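Local coordinates for hemin ABC transporter, periplasmic hemin-binding protein HutB (PDB 5KHL) that probably binds hemin in the periplasm and delivers it to an ABC transporter of the inner membrane, at residues 45-50 and 246-251; 169-174 and 252-257; 132-137 and 257-262. One frame throughout, in Å; residues are numbered along the deposited sequence.

Contact 1 of 3, residues 45-50 and 246-251; sequences TSEVPS and DGHALV
H248, the residue on which E47 and T45 converge, is itself held by one oxygen, D246 OD2, which accepts from two of its nitrogens. The backbone N of H248 lies 3.0 Å from D246 OD2 and closes an Asx turn, meeting this oxygen from its anti side. H248 ND1, also 3.0 Å from D246 OD2, donates to the syn lone pair of that oxygen, which lies in the plane of the ring, although the bond is bent (143° at the hydrogen). The ND1 bond probably restricts rotation of the imidazole about its bond to CB.

One face of the ring then receives the carboxylate of E47. OE1 of E47 sits over the rim, 3.1 Å from H248 CE1, and OE2 of E47 covers the other side of the same face, 3.2 Å from H248 CD2. The two planes are 34° apart, so this is a tilted lid, and the angles to both ring nitrogens are too poor for hydrogen bonds. E47 gets there with CG anti to its carbonyl carbon (chi1 -82°) and a bend at the next bond. D246 OD2 is 5.3 Å from E47 OE1, a spacing of like charges probably offset in part by weak, long ion pairs of D246 with K257 and R213. Lattice neighbours touch E47 and H248 and may influence the pose.

At the ring edge, in plane, the carbonyl O of T45 approaches H248 CD2 at 3.1 Å. T45 OG1 brushes V251 CG1 at 4.3 Å, its polar bonds going to D43 and the backbone N of S24.

The small interface joins a loop following strand 39-42 of one lobe to a loop following strand 242-244 of the other, an arrangement characteristic of the interlobe cleft of a two-lobed periplasmic binding protein.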
loop_
_atom_site.group_PDB
_atom_site.type_symbol
_atom_site.label_atom_id
_atom_site.label_comp_id
_atom_site.label_asym_id
_atom_site.label_seq_id
_atom_site.Cartn_x
_atom_site.Cartn_y
_atom_site.Cartn_z
ATOM N N THR A 45 1.527 -3.064 11.034
ATOM C CA THR A 45 1.859 -2.349 9.787
ATOM C C THR A 45 1.551 -0.851 9.845
ATOM O O THR A 45 1.956 -0.106 8.959
ATOM C CB THR A 45 1.106 -2.930 8.521
ATOM O OG1 THR A 45 -0.293 -2.601 8.559
ATOM C CG2 THR A 45 1.255 -4.421 8.417
ATOM N N SER A 46 0.825 -0.416 10.874
ATOM C CA SER A 46 0.408 0.981 10.966
ATOM C C SER A 46 1.515 1.844 11.516
ATOM O O SER A 46 2.299 1.398 12.332
ATOM C CB SER A 46 -0.835 1.141 11.843
ATOM O OG SER A 46 -2.004 0.759 11.152
ATOM N N GLU A 47 1.571 3.086 11.051
ATOM C CA GLU A 47 2.533 4.050 11.565
ATOM C C GLU A 47 1.832 5.227 12.217
ATOM O O GLU A 47 0.913 5.828 11.651
ATOM C CB GLU A 47 3.464 4.520 10.463
ATOM C CG GLU A 47 4.578 3.528 10.238
ATOM C CD GLU A 47 4.967 3.428 8.786
ATOM O OE1 GLU A 47 6.169 3.201 8.550
ATOM O OE2 GLU A 47 4.087 3.575 7.894
ATOM N N VAL A 48 2.271 5.518 13.433
ATOM C CA VAL A 48 1.657 6.512 14.280
ATOM C C VAL A 48 2.804 7.171 15.006
ATOM O O VAL A 48 3.886 6.593 15.104
ATOM C CB VAL A 48 0.631 5.887 15.276
ATOM C CG1 VAL A 48 -0.572 5.278 14.516
ATOM C CG2 VAL A 48 1.304 4.861 16.180
ATOM N N PRO A 49 2.601 8.400 15.484
ATOM C CA PRO A 49 3.731 9.048 16.167
ATOM C C PRO A 49 4.044 8.391 17.507
ATOM O O PRO A 49 3.136 8.011 18.247
ATOM C CB PRO A 49 3.256 10.489 16.356
ATOM C CG PRO A 49 1.767 10.424 16.275
ATOM C CD PRO A 49 1.420 9.272 15.379
ATOM N N SER A 50 5.335 8.250 17.790
ATOM C CA SER A 50 5.825 7.665 19.038
ATOM C C SER A 50 5.093 8.244 20.232
ATOM O O SER A 50 4.730 7.528 21.151
ATOM C CB SER A 50 7.323 7.912 19.187
ATOM O OG SER A 50 8.031 7.462 18.050
ATOM N N ASP A 246 8.512 2.610 -0.819
ATOM C CA ASP A 246 8.132 2.287 0.548
ATOM C C ASP A 246 7.018 1.254 0.589
ATOM O O ASP A 246 5.961 1.460 0.006
ATOM C CB ASP A 246 7.701 3.553 1.286
ATOM C CG ASP A 246 7.694 3.379 2.805
ATOM O OD1 ASP A 246 8.611 3.921 3.469
ATOM O OD2 ASP A 246 6.783 2.700 3.331
ATOM N N GLY A 247 7.255 0.157 1.299
ATOM C CA GLY A 247 6.318 -0.953 1.346
ATOM C C GLY A 247 4.955 -0.644 1.949
ATOM O O GLY A 247 3.971 -1.343 1.674
ATOM N N HIS A 248 4.895 0.409 2.758
ATOM C CA HIS A 248 3.645 0.840 3.373
ATOM C C HIS A 248 2.678 1.448 2.370
ATOM O O HIS A 248 1.467 1.538 2.632
ATOM C CB HIS A 248 3.928 1.836 4.500
ATOM C CG HIS A 248 4.606 1.212 5.684
ATOM N ND1 HIS A 248 5.973 1.194 5.831
ATOM C CD2 HIS A 248 4.096 0.545 6.746
ATOM C CE1 HIS A 248 6.283 0.557 6.951
ATOM N NE2 HIS A 248 5.164 0.153 7.520
ATOM N N ALA A 249 3.214 1.859 1.223
ATOM C CA ALA A 249 2.415 2.463 0.156
ATOM C C ALA A 249 1.791 1.388 -0.708
ATOM O O ALA A 249 1.094 1.687 -1.675
ATOM C CB ALA A 249 3.274 3.390 -0.701
ATOM N N LEU A 250 2.050 0.134 -0.358
ATOM C CA LEU A 250 1.586 -0.990 -1.157
ATOM C C LEU A 250 0.535 -1.800 -0.405
ATOM O O LEU A 250 -0.097 -2.701 -0.967
ATOM C CB LEU A 250 2.759 -1.895 -1.535
ATOM C CG LEU A 250 4.021 -1.272 -2.137
ATOM C CD1 LEU A 250 4.940 -2.372 -2.658
ATOM C CD2 LEU A 250 3.700 -0.256 -3.222
ATOM N N VAL A 251 0.353 -1.468 0.866
ATOM C CA VAL A 251 -0.501 -2.247 1.754
ATOM C C VAL A 251 -1.836 -1.550 2.031
ATOM O O VAL A 251 -1.871 -0.376 2.395
ATOM C CB VAL A 251 0.253 -2.558 3.091
ATOM C CG1 VAL A 251 -0.663 -2.476 4.308
ATOM C CG2 VAL A 251 0.931 -3.925 3.005
#

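Contact 2 of 3, residues 169-174 and 252-257; sequences DTVPDT and GGLGLK
V171, at the first turn of helix 171-178, packs against the G253-L254 backbone in the interior of this two-lobed periplasmic binding protein, where the chain leaves the second lobe and enters the C-terminal helix 256-269. The interface is apolar. V171 CG2 approaches G253 CA at 3.5 Å and L254 N at 3.7 Å; the methyl lies directly on the main chain because G253 has no side chain to intervene, and the peptide before G253 is modelled cis. The other methyl, V171 CG1, placed anti to the backbone N (chi1 -175°), lies against the carbonyl O of G253 (3.8 Å) and reaches L254 CD1 at 4.1 Å. One turn further on, T174 CG2 comes against both methyls of the L254 fork and is 3.9 Å from L254 CD1. P107 of helix 107-120 also touches T174 and L254.

Several polar groups find partners beside this apolar patch. T174 OG1 bonds to the carbonyl of S105, leaving its methyl for L254. At the start of the C-terminal helix, after the N-cap residue G255, E28 takes the N-H groups of L256 and K257. Helix 171-178 is capped by T170, whose OG1 accepts from D173 N at 3.0 Å with an angle of 148° at the hydrogen.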
loop_
_atom_site.group_PDB
_atom_site.type_symbol
_atom_site.label_atom_id
_atom_site.label_comp_id
_atom_site.label_asym_id
_atom_site.label_seq_id
_atom_site.Cartn_x
_atom_site.Cartn_y
_atom_site.Cartn_z
ATOM N N ASP A 169 -4.261 -5.454 -11.315
ATOM C CA ASP A 169 -4.951 -5.441 -10.023
ATOM C C ASP A 169 -4.062 -5.416 -8.772
ATOM O O ASP A 169 -4.454 -5.910 -7.717
ATOM C CB ASP A 169 -5.884 -6.641 -9.928
ATOM C CG ASP A 169 -7.268 -6.335 -10.426
ATOM O OD1 ASP A 169 -7.582 -6.719 -11.574
ATOM O OD2 ASP A 169 -8.031 -5.692 -9.670
ATOM N N THR A 170 -2.891 -4.809 -8.873
ATOM C CA THR A 170 -2.030 -4.627 -7.710
ATOM C C THR A 170 -1.772 -3.142 -7.456
ATOM O O THR A 170 -1.750 -2.334 -8.387
ATOM C CB THR A 170 -0.686 -5.365 -7.887
ATOM O OG1 THR A 170 0.054 -4.772 -8.968
ATOM C CG2 THR A 170 -0.912 -6.865 -8.162
ATOM N N VAL A 171 -1.594 -2.776 -6.195
ATOM C CA VAL A 171 -1.216 -1.403 -5.882
ATOM C C VAL A 171 0.061 -0.981 -6.647
ATOM O O VAL A 171 0.123 0.136 -7.144
ATOM C CB VAL A 171 -1.036 -1.195 -4.345
ATOM C CG1 VAL A 171 -0.750 0.261 -4.010
ATOM C CG2 VAL A 171 -2.269 -1.661 -3.614
ATOM N N PRO A 172 1.076 -1.867 -6.759
ATOM C CA PRO A 172 2.207 -1.455 -7.596
ATOM C C PRO A 172 1.837 -1.238 -9.065
ATOM O O PRO A 172 2.414 -0.366 -9.692
ATOM C CB PRO A 172 3.188 -2.618 -7.440
ATOM C CG PRO A 172 2.886 -3.155 -6.133
ATOM C CD PRO A 172 1.403 -3.089 -6.013
ATOM N N ASP A 173 0.877 -1.981 -9.600
ATOM C CA ASP A 173 0.415 -1.693 -10.955
ATOM C C ASP A 173 -0.240 -0.321 -11.088
ATOM O O ASP A 173 0.020 0.401 -12.050
ATOM C CB ASP A 173 -0.569 -2.746 -11.445
ATOM C CG ASP A 173 -1.121 -2.406 -12.810
ATOM O OD1 ASP A 173 -2.328 -2.120 -12.922
ATOM O OD2 ASP A 173 -0.316 -2.380 -13.756
ATOM N N THR A 174 -1.099 0.032 -10.138
ATOM C CA THR A 174 -1.799 1.310 -10.189
ATOM C C THR A 174 -0.801 2.475 -10.109
ATOM O O THR A 174 -0.922 3.483 -10.832
ATOM C CB THR A 174 -2.821 1.411 -9.046
ATOM O OG1 THR A 174 -3.783 0.365 -9.170
ATOM C CG2 THR A 174 -3.534 2.742 -9.030
ATOM N N GLY A 252 -2.935 -2.266 1.814
ATOM C CA GLY A 252 -4.224 -1.764 2.238
ATOM C C GLY A 252 -5.381 -1.286 1.350
ATOM O O GLY A 252 -6.487 -1.226 1.887
ATOM N N GLY A 253 -5.225 -0.908 0.074
ATOM C CA GLY A 253 -4.005 -0.818 -0.702
ATOM C C GLY A 253 -3.585 0.560 -1.227
ATOM O O GLY A 253 -2.574 1.077 -0.752
ATOM N N LEU A 254 -4.286 1.159 -2.201
ATOM C CA LEU A 254 -3.813 2.467 -2.731
ATOM C C LEU A 254 -4.180 3.611 -1.804
ATOM O O LEU A 254 -5.348 3.879 -1.561
ATOM C CB LEU A 254 -4.346 2.777 -4.132
ATOM C CG LEU A 254 -3.720 4.038 -4.793
ATOM C CD1 LEU A 254 -2.377 3.760 -5.482
ATOM C CD2 LEU A 254 -4.677 4.748 -5.768
ATOM N N GLY A 255 -3.173 4.298 -1.291
ATOM C CA GLY A 255 -3.405 5.301 -0.270
ATOM C C GLY A 255 -2.625 6.585 -0.460
ATOM O O GLY A 255 -2.118 6.859 -1.550
ATOM N N LEU A 256 -2.534 7.372 0.613
ATOM C CA LEU A 256 -1.896 8.680 0.560
ATOM C C LEU A 256 -0.392 8.549 0.361
ATOM O O LEU A 256 0.214 9.295 -0.425
ATOM C CB LEU A 256 -2.196 9.466 1.829
ATOM C CG LEU A 256 -3.683 9.585 2.174
ATOM C CD1 LEU A 256 -3.868 10.506 3.369
ATOM C CD2 LEU A 256 -4.505 10.084 0.977
ATOM N N LYS A 257 0.198 7.590 1.072
ATOM C CA LYS A 257 1.605 7.228 0.891
ATOM C C LYS A 257 1.894 6.743 -0.540
ATOM O O LYS A 257 2.932 7.069 -1.107
ATOM C CB LYS A 257 2.004 6.148 1.903
ATOM C CG LYS A 257 3.505 5.935 2.046
ATOM C CD LYS A 257 4.197 7.166 2.632
ATOM C CE LYS A 257 5.615 7.339 2.069
ATOM N NZ LYS A 257 6.503 6.193 2.386
#

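Contact 3 of 3, residues 132-137 and 257-262; sequences ENVQQQ and KSLQEA
L259 points from helix 256-269 at helix 125-143, and its atoms can be traced outward through the contact. At its root, L259 CB meets the oxygen end of the Q137 amide, with Q137 OE1 3.5 Å away. CG is turned anti to the carbonyl carbon (chi1 -60°), and this directs the isobutyl fork across the space between the helices. At the tip, L259 CD1 settles among three groups of the other helix: the carbonyl O of V134 at 3.7 Å, V134 CG1 at 4.0 Å and the Q137 side chain, whose CD is 4.1 Å from L259 CD1. The V134 and L259 side chains meet at roughly a right angle, methyl against methyl. L178 and I138 also touch L259, which thus packs against both helix 171-178 and helix 125-143.

Q137 closes the other flank. Extended beyond CG, it crosses L259 obliquely, which brings its amide near Q260. There Q137 OE1 and Q260 OE1 are 3.8 Å apart, a contact without bonding, and the amide planes are inclined by 46°. V134 is backed on its own side by L110, L111 and I114 of helix 107-120, which makes the apolar part of the interface continuous with a second helix layer.

The short axis segments come within 10.8 Å and their directions differ by 26°. At that separation the gap is bridged mainly by L259 and Q137, which is consistent with the modest 163 Å² buried. One helix follows the first lobe and leads into the second, while the other is the C-terminal helix; this nearly parallel pairing belongs to the helical backbone of the class III periplasmic binding proteins, in which a long helix connects the two lobes.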
loop_
_atom_site.group_PDB
_atom_site.type_symbol
_atom_site.label_atom_id
_atom_site.label_comp_id
_atom_site.label_asym_id
_atom_site.label_seq_id
_atom_site.Cartn_x
_atom_site.Cartn_y
_atom_site.Cartn_z
ATOM N N GLU A 132 -10.446 15.766 -2.388
ATOM C CA GLU A 132 -10.032 16.774 -3.348
ATOM C C GLU A 132 -8.529 16.816 -3.512
ATOM O O GLU A 132 -8.043 16.880 -4.636
ATOM C CB GLU A 132 -10.535 18.159 -2.944
ATOM C CG GLU A 132 -11.975 18.411 -3.314
ATOM C CD GLU A 132 -12.477 19.713 -2.734
ATOM O OE1 GLU A 132 -11.625 20.597 -2.484
ATOM O OE2 GLU A 132 -13.707 19.850 -2.519
ATOM N N ASN A 133 -7.785 16.800 -2.412
ATOM C CA ASN A 133 -6.341 16.769 -2.545
ATOM C C ASN A 133 -5.924 15.502 -3.261
ATOM O O ASN A 133 -5.052 15.528 -4.137
ATOM C CB ASN A 133 -5.631 16.854 -1.198
ATOM C CG ASN A 133 -4.107 16.905 -1.348
ATOM O OD1 ASN A 133 -3.372 16.199 -0.649
ATOM N ND2 ASN A 133 -3.632 17.743 -2.271
ATOM N N VAL A 134 -6.581 14.400 -2.906
ATOM C CA VAL A 134 -6.264 13.118 -3.510
ATOM C C VAL A 134 -6.418 13.162 -5.022
ATOM O O VAL A 134 -5.542 12.676 -5.762
ATOM C CB VAL A 134 -7.143 11.991 -2.945
ATOM C CG1 VAL A 134 -7.180 10.819 -3.902
ATOM C CG2 VAL A 134 -6.621 11.549 -1.586
ATOM N N GLN A 135 -7.509 13.767 -5.481
ATOM C CA GLN A 135 -7.750 13.876 -6.917
ATOM C C GLN A 135 -6.768 14.848 -7.573
ATOM O O GLN A 135 -6.193 14.533 -8.610
ATOM C CB GLN A 135 -9.197 14.298 -7.203
ATOM C CG GLN A 135 -9.756 13.632 -8.449
ATOM C CD GLN A 135 -10.028 12.139 -8.252
ATOM O OE1 GLN A 135 -10.872 11.760 -7.446
ATOM N NE2 GLN A 135 -9.319 11.293 -8.996
ATOM N N GLN A 136 -6.559 16.013 -6.965
ATOM C CA GLN A 136 -5.505 16.935 -7.417
ATOM C C GLN A 136 -4.139 16.265 -7.608
ATOM O O GLN A 136 -3.514 16.455 -8.652
ATOM C CB GLN A 136 -5.325 18.098 -6.436
ATOM C CG GLN A 136 -6.510 19.015 -6.266
ATOM C CD GLN A 136 -6.168 20.235 -5.437
ATOM O OE1 GLN A 136 -7.054 20.929 -4.921
ATOM N NE2 GLN A 136 -4.870 20.507 -5.305
ATOM N N GLN A 137 -3.661 15.505 -6.611
ATOM C CA GLN A 137 -2.372 14.817 -6.764
ATOM C C GLN A 137 -2.397 13.877 -7.947
ATOM O O GLN A 137 -1.401 13.746 -8.657
ATOM C CB GLN A 137 -2.000 14.015 -5.529
ATOM C CG GLN A 137 -1.706 14.807 -4.302
ATOM C CD GLN A 137 -1.513 13.898 -3.108
ATOM O OE1 GLN A 137 -0.535 13.155 -3.021
ATOM N NE2 GLN A 137 -2.462 13.935 -2.185
ATOM N N LYS A 257 0.198 7.590 1.072
ATOM C CA LYS A 257 1.605 7.228 0.891
ATOM C C LYS A 257 1.894 6.743 -0.540
ATOM O O LYS A 257 2.932 7.069 -1.107
ATOM C CB LYS A 257 2.004 6.148 1.903
ATOM C CG LYS A 257 3.505 5.935 2.046
ATOM C CD LYS A 257 4.197 7.166 2.632
ATOM C CE LYS A 257 5.615 7.339 2.069
ATOM N NZ LYS A 257 6.503 6.193 2.386
ATOM N N SER A 258 0.971 5.967 -1.108
ATOM C CA SER A 258 1.090 5.501 -2.485
ATOM C C SER A 258 1.256 6.673 -3.432
ATOM O O SER A 258 2.172 6.700 -4.249
ATOM C CB SER A 258 -0.128 4.686 -2.901
ATOM O OG SER A 258 -0.631 3.922 -1.828
ATOM N N LEU A 259 0.364 7.646 -3.305
ATOM C CA LEU A 259 0.410 8.854 -4.112
ATOM C C LEU A 259 1.717 9.655 -3.936
ATOM O O LEU A 259 2.271 10.168 -4.911
ATOM C CB LEU A 259 -0.796 9.737 -3.774
ATOM C CG LEU A 259 -2.194 9.151 -4.011
ATOM C CD1 LEU A 259 -3.205 10.263 -4.135
ATOM C CD2 LEU A 259 -2.223 8.272 -5.257
ATOM N N GLN A 260 2.186 9.755 -2.690
ATOM C CA GLN A 260 3.432 10.438 -2.348
ATOM C C GLN A 260 4.678 9.736 -2.922
ATOM O O GLN A 260 5.553 10.387 -3.480
ATOM C CB GLN A 260 3.560 10.579 -0.815
ATOM C CG GLN A 260 4.159 11.920 -0.326
ATOM C CD GLN A 260 3.182 13.117 -0.378
ATOM O OE1 GLN A 260 1.982 12.980 -0.120
ATOM N NE2 GLN A 260 3.710 14.296 -0.710
ATOM N N GLU A 261 4.751 8.420 -2.781
ATOM C CA GLU A 261 5.791 7.632 -3.451
ATOM C C GLU A 261 5.741 7.769 -4.955
ATOM O O GLU A 261 6.774 7.896 -5.598
ATOM C CB GLU A 261 5.669 6.145 -3.112
ATOM C CG GLU A 261 6.127 5.801 -1.727
ATOM C CD GLU A 261 7.565 6.175 -1.505
ATOM O OE1 GLU A 261 8.424 5.281 -1.623
ATOM O OE2 GLU A 261 7.834 7.361 -1.219
ATOM N N ALA A 262 4.531 7.717 -5.507
ATOM C CA ALA A 262 4.335 7.812 -6.953
ATOM C C ALA A 262 4.927 9.105 -7.490
ATOM O O ALA A 262 5.664 9.073 -8.472
ATOM C CB ALA A 262 2.839 7.702 -7.314
#

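The second segments of the three contacts form one continuous run, 246 to 262, K257 belonging to both contact 2 and contact 3. The three centres form a bent path, turning by roughly a right angle at contact 2: contact 1 is 13 Å from contact 2 and 16 Å from contact 3, and contacts 2 and 3 are 11 Å apart. Probable hydrogen bonds couple the ends: A249 O to S258 OG and D246 N to E261 OE1, both 2.8 Å. V171 CG1 of contact 2 lies 3.3 Å from A249 O, and L256 CD2 lies 3.6 Å from V134 CG2 of contact 3. Hemin probably binds in the interlobe cleft, across which contact 1 joins the lobes.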